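Local coordinates for protein putative thiosugar synthase (Amycolatopsis orientalis, PDB 4N6F) that probably transfers sulphur from a carrier protein to a phosphorylated sugar in 2-thiosugar biosynthesis, acting as a thiazole synthase-like TIM-barrel enzyme, at residues 52-57 / 81-86; 143-148 / 161-166. One frame throughout, in Å; residues are numbered along the deposited sequence.

Contact 1 (52-57 / 81-86); sequences ITTVDP and IGTTSF. With CA (calcium ion), chain C.
Two donors converge on the backbone oxygen of Ile81: Thr53 N gives it a nearly straight hydrogen bond (2.9 Å, 172° at the hydrogen), and Ile52 CA adds a CH···O contact at 3.4 Å. Both belong to the parallel pairing of neighbouring strands 50-52 and 79-83 in a TIM barrel, where Ile52 and Ile81 form a beta bridge. Their side chains run alongside each other in the same direction, with Ile52 CG1 3.7 Å from Ile81 CG1. Both point to the same face of the sheet, and the Ile81 chi1 of 74°, which puts CG1 between the backbone N and the carbonyl carbon, brings that branch against Ile52, whose own CG1 stands anti to its carbonyl carbon.

Farther along, the apolar branch of Thr83 takes over. Its CG2 lies 3.9 Å from Thr54 CG2, the two threonines being side by side, and the same Thr54 methyl approaches Phe86 CE2. The other branch of Thr83 is polar: OG1 accepts from Ser85 N in an ST turn and is also hydrogen-bonded to Glu31, which bonds Ser85 OG as well. Ser85 in turn touches the bound fructose 6-phosphate. With a valine here, OG1 is gone, which would probably leave Ser85 N without its acceptor and the Glu31 carboxylate with one anchor fewer, so that the turn beside the sugar would be less firmly set.

From Val55 on, the chain swings away from 81-86. A second ST turn, Val55 N to Thr53 OG1, begins this departure, and the calcium ion, shared with Asp58, is chelated by Asp56 through OD1 and OD2, both at 2.6 Å.

Contact 2 (143-148 / 161-166); sequences ILPDLA and LRVMAS
Ile143 is clasped through both ends of its backbone: its N donates to Arg162 O and its O accepts from Met164 N, each at 2.9 Å, so that it straddles Val163 as in a parallel beta ladder. This is the beta-alpha-beta unit of a TIM barrel, in which strand 138-143 passes through helix 147-156 to strand 161-164. Val163 CA adds a CH···O contact to Ile143 O at 3.4 Å.

Side chains flank this ladder. CG1 and CD1 of Ile143 both press on Leu161 CD2, at 3.8 Å, and the pair is wedged against Leu153 of the helix. Beyond the bridge Pro145 turns its CB to Val163 CG1, a branch that chi1 of 174° sets anti to the backbone N, and Pro145 CD comes to 3.6 Å from Met164 O. Leu144 and Met164 lie alongside each other, Leu144 CD2 touching the Met164 sulphur SD at 3.6 Å, with Pro120 against both.

Farther out, Arg162 carries the strand into the ligand pocket and touches the bound fructose 6-phosphate. Its guanidinium is fixed by salt bridges from NE to Glu194 and from NH1 to Asp112, while NH2 bonds Leu140 O. Where 143-148 enters the helix, Asp146 is the N-cap, its side chain capping a backbone N just past Ala148; its OD2 is also hydrogen-bonded to Thr149 OG1.

From the N terminus, contact 1 comes first: it closes the excursion from strand 50-52 through helix 60-70 back to strand 79-83. Contact 2 opens only after that loop is shut, and closes a shorter one through helix 147-156. The two follow in series, neither nesting nor crossing. Between them the chain lays down helix 90-104, strand 108-111 and helix 122-134, then strand 138-143, whose last residue opens contact 2. Both therefore stitch the same parallel barrel at separate seams, their centres 22 Å apart. Asp112 is a neighbour they share, its backbone N bonding Thr84 of contact 1, and both contacts border the same ligand pocket.

Contact 1 (52-57 / 81-86)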
ATOM      1  N   ILE A  52     -14.613  15.501  12.094  1.00 25.92           N
ATOM      2  CA  ILE A  52     -14.659  16.785  11.456  1.00 27.26           C
ATOM      3  C   ILE A  52     -16.095  17.233  11.450  1.00 30.03           C
ATOM      4  O   ILE A  52     -16.912  16.641  10.844  1.00 30.64           O
ATOM      5  CB  ILE A  52     -14.091  16.745  10.042  1.00 27.46           C
ATOM      6  CG1 ILE A  52     -12.603  16.487  10.059  1.00 27.59           C
ATOM      7  CG2 ILE A  52     -14.352  18.047   9.340  1.00 28.30           C
ATOM      8  CD1 ILE A  52     -12.086  15.881   8.809  1.00 28.33           C
ATOM      9  N   THR A  53     -16.373  18.291  12.173  1.00 32.61           N
ATOM     10  CA  THR A  53     -17.708  18.657  12.496  1.00 34.23           C
ATOM     11  C   THR A  53     -18.184  20.004  12.017  1.00 35.80           C
ATOM     12  O   THR A  53     -17.470  20.960  12.002  1.00 34.43           O
ATOM     13  CB  THR A  53     -17.966  18.509  13.984  1.00 20.00           C
ATOM     14  OG1 THR A  53     -19.364  18.565  14.215  1.00 20.00           O
ATOM     15  CG2 THR A  53     -17.309  19.580  14.741  1.00 20.00           C
ATOM     16  N   THR A  54     -19.436  20.012  11.612  1.00 38.97           N
ATOM     17  CA  THR A  54     -20.186  21.184  11.218  1.00 41.89           C
ATOM     18  C   THR A  54     -21.298  21.519  12.218  1.00 43.31           C
ATOM     19  O   THR A  54     -22.227  22.197  11.905  1.00 42.26           O
ATOM     20  CB  THR A  54     -20.777  21.023   9.805  1.00 43.68           C
ATOM     21  OG1 THR A  54     -21.540  19.832   9.744  1.00 42.97           O
ATOM     22  CG2 THR A  54     -19.691  20.893   8.797  1.00 45.46           C
ATOM     23  N   VAL A  55     -21.207  21.015  13.419  1.00 42.78           N
ATOM     24  CA  VAL A  55     -22.345  21.058  14.316  1.00 43.90           C
ATOM     25  C   VAL A  55     -22.636  22.513  14.637  1.00 42.30           C
ATOM     26  O   VAL A  55     -21.729  23.313  14.885  1.00 38.35           O
ATOM     27  CB  VAL A  55     -22.155  20.246  15.616  1.00 45.96           C
ATOM     28  CG1 VAL A  55     -21.071  20.838  16.501  1.00 47.93           C
ATOM     29  CG2 VAL A  55     -23.468  20.185  16.387  1.00 47.96           C
ATOM     30  N   ASP A  56     -23.919  22.842  14.583  1.00 40.24           N
ATOM     31  CA  ASP A  56     -24.387  24.178  14.836  1.00 40.11           C
ATOM     32  C   ASP A  56     -25.522  24.014  15.848  1.00 42.55           C
ATOM     33  O   ASP A  56     -26.587  23.488  15.495  1.00 41.43           O
ATOM     34  CB  ASP A  56     -24.859  24.789  13.519  1.00 40.33           C
ATOM     35  CG  ASP A  56     -25.398  26.186  13.688  1.00 38.21           C
ATOM     36  OD1 ASP A  56     -25.654  26.577  14.838  1.00 36.03           O
ATOM     37  OD2 ASP A  56     -25.564  26.895  12.677  1.00 38.66           O
ATOM     38  N   PRO A  57     -25.290  24.427  17.110  1.00 43.33           N
ATOM     39  CA  PRO A  57     -26.155  24.014  18.229  1.00 44.33           C
ATOM     40  C   PRO A  57     -27.575  24.588  18.233  1.00 45.89           C
ATOM     41  O   PRO A  57     -28.432  24.055  18.938  1.00 48.61           O
ATOM     42  CB  PRO A  57     -25.376  24.471  19.472  1.00 45.28           C
ATOM     43  CG  PRO A  57     -24.500  25.583  18.997  1.00 44.19           C
ATOM     44  CD  PRO A  57     -24.197  25.317  17.549  1.00 43.94           C
ATOM     45  N   ILE A  81     -12.841  18.638  15.347  1.00 25.22           N
ATOM     46  CA  ILE A  81     -12.246  19.787  14.691  1.00 25.64           C
ATOM     47  C   ILE A  81     -13.251  20.419  13.740  1.00 25.94           C
ATOM     48  O   ILE A  81     -14.036  19.727  13.097  1.00 26.64           O
ATOM     49  CB  ILE A  81     -10.916  19.428  13.964  1.00 25.78           C
ATOM     50  CG1 ILE A  81     -11.143  18.628  12.676  1.00 26.11           C
ATOM     51  CG2 ILE A  81      -9.995  18.655  14.900  1.00 25.85           C
ATOM     52  CD1 ILE A  81      -9.931  18.653  11.770  1.00 27.48           C
ATOM     53  N   GLY A  82     -13.229  21.739  13.664  1.00 26.61           N
ATOM     54  CA  GLY A  82     -14.109  22.448  12.753  1.00 26.67           C
ATOM     55  C   GLY A  82     -13.544  22.513  11.360  1.00 27.19           C
ATOM     56  O   GLY A  82     -12.408  22.094  11.106  1.00 27.08           O
ATOM     57  N   THR A  83     -14.339  23.060  10.456  1.00 27.98           N
ATOM     58  CA  THR A  83     -13.944  23.194   9.069  1.00 30.64           C
ATOM     59  C   THR A  83     -14.477  24.496   8.453  1.00 30.86           C
ATOM     60  O   THR A  83     -15.503  25.027   8.895  1.00 29.80           O
ATOM     61  CB  THR A  83     -14.421  21.985   8.240  1.00 30.80           C
ATOM     62  OG1 THR A  83     -14.093  22.197   6.867  1.00 32.79           O
ATOM     63  CG2 THR A  83     -15.928  21.788   8.369  1.00 32.11           C
ATOM     64  N   THR A  84     -13.757  25.002   7.450  1.00 30.25           N
ATOM     65  CA  THR A  84     -14.209  26.138   6.645  1.00 31.25           C
ATOM     66  C   THR A  84     -14.451  25.731   5.185  1.00 33.21           C
ATOM     67  O   THR A  84     -14.588  26.597   4.315  1.00 32.78           O
ATOM     68  CB  THR A  84     -13.171  27.279   6.632  1.00 30.94           C
ATOM     69  OG1 THR A  84     -12.006  26.851   5.919  1.00 32.11           O
ATOM     70  CG2 THR A  84     -12.780  27.704   8.038  1.00 30.66           C
ATOM     71  N   SER A  85     -14.513  24.427   4.905  1.00 35.81           N
ATOM     72  CA  SER A  85     -14.609  23.951   3.514  1.00 38.64           C
ATOM     73  C   SER A  85     -15.925  24.316   2.800  1.00 41.97           C
ATOM     74  O   SER A  85     -15.996  24.252   1.576  1.00 40.67           O
ATOM     75  CB  SER A  85     -14.369  22.439   3.428  1.00 37.22           C
ATOM     76  OG  SER A  85     -15.427  21.710   4.016  1.00 37.35           O
ATOM     77  N   PHE A  86     -16.954  24.686   3.556  1.00 47.23           N
ATOM     78  CA  PHE A  86     -18.218  25.124   2.957  1.00 52.86           C
ATOM     79  C   PHE A  86     -18.179  26.583   2.532  1.00 54.72           C
ATOM     80  O   PHE A  86     -18.944  26.994   1.663  1.00 56.50           O
ATOM     81  CB  PHE A  86     -19.386  24.862   3.906  1.00 55.00           C
ATOM     82  CG  PHE A  86     -19.770  23.418   3.976  1.00 58.84           C
ATOM     83  CD1 PHE A  86     -20.551  22.851   2.978  1.00 60.94           C
ATOM     84  CD2 PHE A  86     -19.320  22.613   5.013  1.00 60.84           C
ATOM     85  CE1 PHE A  86     -20.895  21.508   3.023  1.00 63.01           C
ATOM     86  CE2 PHE A  86     -19.659  21.272   5.062  1.00 60.86           C
ATOM     87  CZ  PHE A  86     -20.448  20.718   4.066  1.00 61.64           C
TER
HETATM   88 CA    CA C 301     -26.654  28.829  13.990  1.00 40.47          CA
HETATM   89  O   HOH W   1     -24.543  29.611  14.858  1.00 40.96           O
HETATM   90  O   HOH W   2     -27.479  31.042  14.749  1.00 37.48           O

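Contact 2 (143-148 / 161-166)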
ATOM      1  N   ILE A 143      -2.999  23.239   1.101  1.00 26.05           N
ATOM      2  CA  ILE A 143      -2.262  23.958   0.064  1.00 26.28           C
ATOM      3  C   ILE A 143      -1.858  23.056  -1.094  1.00 27.99           C
ATOM      4  O   ILE A 143      -1.750  21.827  -0.951  1.00 26.76           O
ATOM      5  CB  ILE A 143      -0.978  24.639   0.608  1.00 26.21           C
ATOM      6  CG1 ILE A 143       0.016  23.616   1.164  1.00 26.05           C
ATOM      7  CG2 ILE A 143      -1.329  25.658   1.683  1.00 27.04           C
ATOM      8  CD1 ILE A 143       1.431  24.142   1.300  1.00 26.43           C
ATOM      9  N   LEU A 144      -1.665  23.684  -2.257  1.00 28.90           N
ATOM     10  CA  LEU A 144      -0.900  23.104  -3.343  1.00 30.97           C
ATOM     11  C   LEU A 144       0.547  23.032  -2.908  1.00 31.29           C
ATOM     12  O   LEU A 144       1.043  23.962  -2.256  1.00 31.00           O
ATOM     13  CB  LEU A 144      -0.999  23.955  -4.617  1.00 33.56           C
ATOM     14  CG  LEU A 144      -2.390  24.209  -5.198  1.00 35.91           C
ATOM     15  CD1 LEU A 144      -2.294  25.083  -6.443  1.00 37.15           C
ATOM     16  CD2 LEU A 144      -3.082  22.899  -5.516  1.00 36.55           C
ATOM     17  N   PRO A 145       1.238  21.934  -3.266  1.00 31.29           N
ATOM     18  CA  PRO A 145       2.611  21.761  -2.811  1.00 33.63           C
ATOM     19  C   PRO A 145       3.491  22.900  -3.301  1.00 35.59           C
ATOM     20  O   PRO A 145       3.852  22.957  -4.470  1.00 41.91           O
ATOM     21  CB  PRO A 145       3.031  20.413  -3.420  1.00 34.34           C
ATOM     22  CG  PRO A 145       2.059  20.142  -4.519  1.00 33.21           C
ATOM     23  CD  PRO A 145       0.783  20.815  -4.109  1.00 31.92           C
ATOM     24  N   ASP A 146       3.772  23.834  -2.407  1.00 36.28           N
ATOM     25  CA  ASP A 146       4.639  24.956  -2.696  1.00 35.57           C
ATOM     26  C   ASP A 146       5.421  25.260  -1.433  1.00 34.50           C
ATOM     27  O   ASP A 146       4.853  25.496  -0.370  1.00 31.39           O
ATOM     28  CB  ASP A 146       3.850  26.189  -3.127  1.00 35.56           C
ATOM     29  CG  ASP A 146       4.742  27.380  -3.372  1.00 36.97           C
ATOM     30  OD1 ASP A 146       5.480  27.355  -4.370  1.00 40.97           O
ATOM     31  OD2 ASP A 146       4.726  28.339  -2.570  1.00 38.13           O
ATOM     32  N   LEU A 147       6.736  25.273  -1.593  1.00 35.52           N
ATOM     33  CA  LEU A 147       7.681  25.351  -0.500  1.00 35.51           C
ATOM     34  C   LEU A 147       7.591  26.671   0.252  1.00 33.96           C
ATOM     35  O   LEU A 147       7.542  26.684   1.487  1.00 31.74           O
ATOM     36  CB  LEU A 147       9.083  25.127  -1.081  1.00 38.79           C
ATOM     37  CG  LEU A 147      10.300  24.860  -0.196  1.00 40.11           C
ATOM     38  CD1 LEU A 147      10.996  26.176   0.077  1.00 43.93           C
ATOM     39  CD2 LEU A 147       9.985  24.117   1.095  1.00 40.01           C
ATOM     40  N   ALA A 148       7.535  27.781  -0.479  1.00 30.80           N
ATOM     41  CA  ALA A 148       7.433  29.089   0.164  1.00 29.88           C
ATOM     42  C   ALA A 148       6.142  29.203   0.981  1.00 28.29           C
ATOM     43  O   ALA A 148       6.146  29.707   2.101  1.00 29.46           O
ATOM     44  CB  ALA A 148       7.518  30.208  -0.869  1.00 29.95           C
ATOM     45  N   LEU A 161       0.110  20.487   8.042  1.00 22.73           N
ATOM     46  CA  LEU A 161      -0.134  20.946   6.681  1.00 24.67           C
ATOM     47  C   LEU A 161      -0.820  19.868   5.892  1.00 23.77           C
ATOM     48  O   LEU A 161      -0.317  18.757   5.809  1.00 24.68           O
ATOM     49  CB  LEU A 161       1.191  21.217   5.968  1.00 27.10           C
ATOM     50  CG  LEU A 161       1.574  22.637   5.625  1.00 30.11           C
ATOM     51  CD1 LEU A 161       2.806  22.600   4.736  1.00 29.67           C
ATOM     52  CD2 LEU A 161       0.424  23.349   4.916  1.00 31.99           C
ATOM     53  N   ARG A 162      -1.948  20.193   5.295  1.00 23.40           N
ATOM     54  CA  ARG A 162      -2.567  19.299   4.332  1.00 23.46           C
ATOM     55  C   ARG A 162      -2.081  19.743   2.957  1.00 23.98           C
ATOM     56  O   ARG A 162      -2.127  20.937   2.626  1.00 23.26           O
ATOM     57  CB  ARG A 162      -4.092  19.343   4.450  1.00 23.00           C
ATOM     58  CG  ARG A 162      -4.613  18.882   5.813  1.00 23.42           C
ATOM     59  CD  ARG A 162      -5.879  19.623   6.244  1.00 23.47           C
ATOM     60  NE  ARG A 162      -6.906  19.541   5.210  1.00 24.17           N
ATOM     61  CZ  ARG A 162      -7.708  20.538   4.826  1.00 24.15           C
ATOM     62  NH1 ARG A 162      -8.576  20.326   3.842  1.00 24.66           N
ATOM     63  NH2 ARG A 162      -7.652  21.737   5.389  1.00 24.06           N
ATOM     64  N   VAL A 163      -1.589  18.784   2.175  1.00 24.30           N
ATOM     65  CA  VAL A 163      -0.940  19.069   0.893  1.00 25.24           C
ATOM     66  C   VAL A 163      -1.634  18.279  -0.221  1.00 24.78           C
ATOM     67  O   VAL A 163      -1.871  17.085  -0.083  1.00 23.90           O
ATOM     68  CB  VAL A 163       0.567  18.713   0.965  1.00 26.39           C
ATOM     69  CG1 VAL A 163       1.235  18.868  -0.386  1.00 26.90           C
ATOM     70  CG2 VAL A 163       1.265  19.601   1.989  1.00 26.23           C
ATOM     71  N   MET A 164      -1.970  18.953  -1.320  1.00 25.26           N
ATOM     72  CA  MET A 164      -2.786  18.350  -2.369  1.00 25.42           C
ATOM     73  C   MET A 164      -1.976  17.366  -3.183  1.00 24.92           C
ATOM     74  O   MET A 164      -0.918  17.708  -3.693  1.00 25.13           O
ATOM     75  CB  MET A 164      -3.390  19.411  -3.286  1.00 27.87           C
ATOM     76  CG  MET A 164      -4.123  18.842  -4.498  1.00 30.14           C
ATOM     77  SD  MET A 164      -5.200  20.030  -5.332  1.00 31.04           S
ATOM     78  CE  MET A 164      -6.775  19.612  -4.611  1.00 30.14           C
ATOM     79  N   ALA A 165      -2.480  16.140  -3.277  1.00 23.70           N
ATOM     80  CA  ALA A 165      -1.865  15.091  -4.075  1.00 24.46           C
ATOM     81  C   ALA A 165      -2.275  15.196  -5.546  1.00 25.88           C
ATOM     82  O   ALA A 165      -1.442  15.099  -6.435  1.00 27.22           O
ATOM     83  CB  ALA A 165      -2.257  13.725  -3.520  1.00 24.15           C
ATOM     84  N   SER A 166      -3.572  15.365  -5.785  1.00 27.97           N
ATOM     85  CA  SER A 166      -4.114  15.588  -7.126  1.00 28.76           C
ATOM     86  C   SER A 166      -5.512  16.198  -6.968  1.00 29.23           C
ATOM     87  O   SER A 166      -5.950  16.425  -5.839  1.00 28.80           O
ATOM     88  CB  SER A 166      -4.153  14.282  -7.916  1.00 28.97           C
ATOM     89  OG  SER A 166      -4.929  13.311  -7.254  1.00 30.52           O
TER